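Local coordinates for protein ribonucleoside-diphosphate reductase (Pseudomonas aeruginosa, PDB 5IM3) that probably catalyses the reduction of ribonucleoside diphosphates to deoxyribonucleoside diphosphates, the precursors of DNA, and binds dATP in its ATP cone and barrel regions, at residues 347-359 with 602-614. Residues are numbered along the deposited sequence; the frame is centred on the assembly and turned at random.
Sequences LLSSFDYMSSTPT and CNLGSINLVNHIV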
loop_
_atom_site.group_PDB
_atom_site.type_symbol
_atom_site.label_atom_id
_atom_site.label_comp_id
_atom_site.label_asym_id
_atom_site.label_seq_id
_atom_site.Cartn_x
_atom_site.Cartn_y
_atom_site.Cartn_z
ATOM N N LEU A 347 44.030 -24.886 -32.350
ATOM C CA LEU A 347 43.580 -24.025 -31.264
ATOM C C LEU A 347 42.065 -24.087 -31.102
ATOM O O LEU A 347 41.555 -24.115 -29.976
ATOM C CB LEU A 347 44.032 -22.586 -31.513
ATOM C CG LEU A 347 43.956 -21.668 -30.292
ATOM C CD1 LEU A 347 45.010 -22.066 -29.260
ATOM C CD2 LEU A 347 44.112 -20.213 -30.693
ATOM N N LEU A 348 41.330 -24.119 -32.216
ATOM C CA LEU A 348 39.872 -24.111 -32.163
ATOM C C LEU A 348 39.314 -25.468 -31.742
ATOM O O LEU A 348 38.494 -25.549 -30.821
ATOM C CB LEU A 348 39.308 -23.704 -33.526
ATOM C CG LEU A 348 39.522 -22.248 -33.945
ATOM C CD1 LEU A 348 39.108 -22.050 -35.393
ATOM C CD2 LEU A 348 38.744 -21.303 -33.040
ATOM N N SER A 349 39.749 -26.541 -32.405
ATOM C CA SER A 349 39.193 -27.867 -32.155
ATOM C C SER A 349 39.489 -28.381 -30.750
ATOM O O SER A 349 38.779 -29.270 -30.271
ATOM C CB SER A 349 39.731 -28.861 -33.187
ATOM O OG SER A 349 41.146 -28.913 -33.155
ATOM N N SER A 350 40.518 -27.854 -30.089
ATOM C CA SER A 350 40.842 -28.242 -28.723
ATOM C C SER A 350 40.071 -27.445 -27.680
ATOM O O SER A 350 40.158 -27.769 -26.491
ATOM C CB SER A 350 42.340 -28.067 -28.468
ATOM O OG SER A 350 42.685 -26.694 -28.448
ATOM N N PHE A 351 39.336 -26.413 -28.095
ATOM C CA PHE A 351 38.596 -25.525 -27.205
ATOM C C PHE A 351 39.512 -24.648 -26.358
ATOM O O PHE A 351 39.059 -24.057 -25.373
ATOM C CB PHE A 351 37.642 -26.301 -26.284
ATOM C CG PHE A 351 36.635 -27.163 -27.009
ATOM C CD1 PHE A 351 36.479 -27.093 -28.384
ATOM C CD2 PHE A 351 35.834 -28.042 -26.296
ATOM C CE1 PHE A 351 35.552 -27.888 -29.030
ATOM C CE2 PHE A 351 34.907 -28.838 -26.940
ATOM C CZ PHE A 351 34.764 -28.760 -28.304
ATOM N N ASP A 352 40.798 -24.548 -26.709
ATOM C CA ASP A 352 41.686 -23.644 -25.986
ATOM C C ASP A 352 41.278 -22.190 -26.187
ATOM O O ASP A 352 41.428 -21.368 -25.272
ATOM C CB ASP A 352 43.130 -23.850 -26.442
ATOM C CG ASP A 352 43.725 -25.149 -25.934
ATOM O OD1 ASP A 352 43.007 -25.916 -25.256
ATOM O OD2 ASP A 352 44.913 -25.404 -26.221
ATOM N N TYR A 353 40.767 -21.863 -27.373
ATOM C CA TYR A 353 40.289 -20.534 -27.718
ATOM C C TYR A 353 39.157 -20.719 -28.714
ATOM O O TYR A 353 39.108 -21.722 -29.430
ATOM C CB TYR A 353 41.419 -19.668 -28.298
ATOM C CG TYR A 353 40.969 -18.515 -29.174
ATOM C CD1 TYR A 353 40.785 -18.683 -30.543
ATOM C CD2 TYR A 353 40.747 -17.254 -28.636
ATOM C CE1 TYR A 353 40.380 -17.627 -31.347
ATOM C CE2 TYR A 353 40.343 -16.196 -29.430
ATOM C CZ TYR A 353 40.163 -16.388 -30.785
ATOM O OH TYR A 353 39.760 -15.336 -31.573
ATOM N N MET A 354 38.231 -19.765 -28.743
ATOM C CA MET A 354 37.103 -19.846 -29.662
ATOM C C MET A 354 36.866 -18.478 -30.274
ATOM O O MET A 354 36.687 -17.492 -29.553
ATOM C CB MET A 354 35.840 -20.344 -28.951
ATOM C CG MET A 354 34.713 -20.727 -29.899
ATOM S SD MET A 354 35.201 -21.949 -31.139
ATOM C CE MET A 354 35.671 -23.335 -30.103
ATOM N N SER A 355 36.866 -18.425 -31.600
ATOM C CA SER A 355 36.546 -17.193 -32.295
ATOM C C SER A 355 35.113 -16.780 -31.986
ATOM O O SER A 355 34.289 -17.578 -31.529
ATOM C CB SER A 355 36.737 -17.370 -33.801
ATOM O OG SER A 355 38.042 -17.840 -34.093
ATOM N N SER A 356 34.821 -15.508 -32.240
ATOM C CA SER A 356 33.488 -14.988 -31.999
ATOM C C SER A 356 32.473 -15.663 -32.919
ATOM O O SER A 356 32.817 -16.274 -33.935
ATOM C CB SER A 356 33.459 -13.478 -32.219
ATOM O OG SER A 356 33.803 -13.170 -33.558
ATOM N N THR A 357 31.203 -15.530 -32.546
ATOM C CA THR A 357 30.103 -16.092 -33.328
ATOM C C THR A 357 30.148 -15.713 -34.803
ATOM O O THR A 357 29.985 -16.608 -35.648
ATOM C CB THR A 357 28.782 -15.660 -32.672
ATOM O OG1 THR A 357 28.485 -16.551 -31.586
ATOM C CG2 THR A 357 27.623 -15.664 -33.662
ATOM N N PRO A 358 30.346 -14.447 -35.190
ATOM C CA PRO A 358 30.371 -14.147 -36.633
ATOM C C PRO A 358 31.546 -14.779 -37.356
ATOM O O PRO A 358 31.390 -15.223 -38.499
ATOM C CB PRO A 358 30.423 -12.610 -36.678
ATOM C CG PRO A 358 30.963 -12.203 -35.368
ATOM C CD PRO A 358 30.470 -13.225 -34.378
ATOM N N THR A 359 32.723 -14.835 -36.731
ATOM C CA THR A 359 33.849 -15.511 -37.365
ATOM C C THR A 359 33.526 -16.982 -37.593
ATOM O O THR A 359 33.672 -17.496 -38.706
ATOM C CB THR A 359 35.113 -15.360 -36.516
ATOM O OG1 THR A 359 35.523 -13.989 -36.506
ATOM C CG2 THR A 359 36.250 -16.206 -37.077
ATOM N N CYS A 602 34.550 -4.099 -33.659
ATOM C CA CYS A 602 35.028 -4.986 -32.603
ATOM C C CYS A 602 35.309 -6.362 -33.196
ATOM O O CYS A 602 34.391 -7.038 -33.676
ATOM C CB CYS A 602 34.017 -5.106 -31.464
ATOM S SG CYS A 602 32.900 -3.689 -31.281
ATOM N N ASN A 603 36.571 -6.772 -33.156
ATOM C CA ASN A 603 37.000 -8.081 -33.639
ATOM C C ASN A 603 37.385 -8.911 -32.414
ATOM O O ASN A 603 38.366 -8.598 -31.730
ATOM C CB ASN A 603 38.155 -7.925 -34.626
ATOM C CG ASN A 603 37.986 -6.702 -35.534
ATOM O OD1 ASN A 603 37.151 -6.694 -36.440
ATOM N ND2 ASN A 603 38.780 -5.665 -35.286
ATOM N N LEU A 604 36.607 -9.964 -32.132
ATOM C CA LEU A 604 36.560 -10.554 -30.799
ATOM C C LEU A 604 36.810 -12.055 -30.809
ATOM O O LEU A 604 36.480 -12.761 -31.765
ATOM C CB LEU A 604 35.201 -10.302 -30.137
ATOM C CG LEU A 604 34.776 -8.845 -30.009
ATOM C CD1 LEU A 604 33.366 -8.758 -29.430
ATOM C CD2 LEU A 604 35.774 -8.075 -29.156
ATOM N N GLY A 605 37.375 -12.527 -29.699
ATOM C CA GLY A 605 37.546 -13.939 -29.409
ATOM C C GLY A 605 37.864 -14.091 -27.939
ATOM O O GLY A 605 38.192 -13.118 -27.256
ATOM N N SER A 606 37.771 -15.327 -27.447
ATOM C CA SER A 606 37.875 -15.555 -26.009
ATOM C C SER A 606 38.720 -16.776 -25.684
ATOM O O SER A 606 38.549 -17.845 -26.279
ATOM C CB SER A 606 36.486 -15.707 -25.384
ATOM O OG SER A 606 35.846 -14.446 -25.295
ATOM N N ILE A 607 39.618 -16.603 -24.714
ATOM C CA ILE A 607 40.392 -17.711 -24.176
ATOM C C ILE A 607 39.498 -18.567 -23.288
ATOM O O ILE A 607 38.614 -18.058 -22.584
ATOM C CB ILE A 607 41.600 -17.182 -23.383
ATOM C CG1 ILE A 607 42.457 -16.245 -24.243
ATOM C CG2 ILE A 607 42.428 -18.343 -22.846
ATOM C CD1 ILE A 607 43.081 -16.902 -25.462
ATOM N N ASN A 608 39.734 -19.874 -23.309
ATOM C CA ASN A 608 39.029 -20.822 -22.452
ATOM C C ASN A 608 39.931 -21.126 -21.260
ATOM O O ASN A 608 40.838 -21.958 -21.349
ATOM C CB ASN A 608 38.673 -22.084 -23.229
ATOM C CG ASN A 608 38.047 -23.152 -22.360
ATOM O OD1 ASN A 608 37.734 -22.921 -21.192
ATOM N ND2 ASN A 608 37.854 -24.333 -22.932
ATOM N N LEU A 609 39.679 -20.442 -20.140
ATOM C CA LEU A 609 40.524 -20.607 -18.962
ATOM C C LEU A 609 40.521 -22.043 -18.452
ATOM O O LEU A 609 41.545 -22.522 -17.953
ATOM C CB LEU A 609 40.070 -19.652 -17.855
ATOM C CG LEU A 609 40.432 -18.181 -18.061
ATOM C CD1 LEU A 609 39.752 -17.300 -17.017
ATOM C CD2 LEU A 609 41.945 -18.000 -18.014
ATOM N N VAL A 610 39.392 -22.744 -18.570
ATOM C CA VAL A 610 39.311 -24.111 -18.063
ATOM C C VAL A 610 40.404 -24.975 -18.675
ATOM O O VAL A 610 41.040 -25.778 -17.984
ATOM C CB VAL A 610 37.913 -24.696 -18.327
ATOM C CG1 VAL A 610 37.901 -26.214 -18.089
ATOM C CG2 VAL A 610 36.886 -24.005 -17.442
ATOM N N ASN A 611 40.636 -24.832 -19.980
ATOM C CA ASN A 611 41.665 -25.618 -20.648
ATOM C C ASN A 611 43.075 -25.180 -20.282
ATOM O O ASN A 611 44.035 -25.735 -20.832
ATOM C CB ASN A 611 41.480 -25.544 -22.164
ATOM C CG ASN A 611 40.477 -26.559 -22.679
ATOM O OD1 ASN A 611 39.628 -27.046 -21.932
ATOM N ND2 ASN A 611 40.577 -26.889 -23.962
ATOM N N HIS A 612 43.226 -24.207 -19.380
ATOM C CA HIS A 612 44.537 -23.785 -18.903
ATOM C C HIS A 612 44.673 -23.961 -17.396
ATOM O O HIS A 612 45.534 -23.331 -16.774
ATOM C CB HIS A 612 44.802 -22.337 -19.313
ATOM C CG HIS A 612 44.754 -22.127 -20.792
ATOM N ND1 HIS A 612 43.570 -22.001 -21.484
ATOM C CD2 HIS A 612 45.741 -22.059 -21.714
ATOM C CE1 HIS A 612 43.832 -21.846 -22.769
ATOM N NE2 HIS A 612 45.141 -21.880 -22.936
ATOM N N ILE A 613 43.835 -24.807 -16.801
ATOM C CA ILE A 613 43.948 -25.194 -15.401
ATOM C C ILE A 613 44.362 -26.658 -15.365
ATOM O O ILE A 613 43.621 -27.535 -15.830
ATOM C CB ILE A 613 42.632 -24.974 -14.636
ATOM C CG1 ILE A 613 42.214 -23.499 -14.680
ATOM C CG2 ILE A 613 42.769 -25.448 -13.188
ATOM C CD1 ILE A 613 43.168 -22.554 -13.966
ATOM N N VAL A 614 45.541 -26.921 -14.814
ATOM C CA VAL A 614 46.052 -28.284 -14.710
ATOM C C VAL A 614 45.719 -28.822 -13.322
ATOM O O VAL A 614 44.577 -28.704 -12.860
ATOM C CB VAL A 614 47.564 -28.334 -15.007
ATOM C CG1 VAL A 614 47.805 -28.094 -16.487
ATOM C CG2 VAL A 614 48.322 -27.308 -14.159
HETATM O O HOH W 1 34.618 -10.753 -34.270
HETATM O O HOH W 2 37.041 -13.852 -34.217
#
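The side chain of Y353 lies along the backbone of its partner strand, from I607 to G605. With CG anti to the backbone N (chi1 157°), Y353 CB and CG pass the carbonyl oxygen of S606. Y353 CD2 lies 3.3 Å from S606 O and 4.0 Å from I607 CD1. Y353 CE2 lies 3.4 Å from S606 N, and OH ends over the bare CA of G605. Strands 353-355 and 604-608 pair antiparallel, M354 and S606 forming the hydrogen-bonded pair (M354 N to S606 O, 3.1 Å; S606 N to M354 O, 3.2 Å).

Just before strand 353-355, the turn at F351, a Schellman motif ending helix 337-349, and the following D352 are held by two asparagines. N608 ND2 donates to F351 O (2.7 Å) in its own amide plane, while N608 N reaches D352 O. N611 ND2 meets D352 OD1 at 2.9 Å, nearly along the C-O axis, with amide and carboxylate planes almost perpendicular. At the other end, one water links S356 OG to L604 N and a second donates to both L604 O and T359 OG1.

Strand 600-608, part of the reductase's ten-stranded alpha-beta barrel, pairs antiparallel with 353-355 from the all-alpha region and, at C602, with 373-377, and parallel with 659-663; helix 620-640 packs against Y353 through L634.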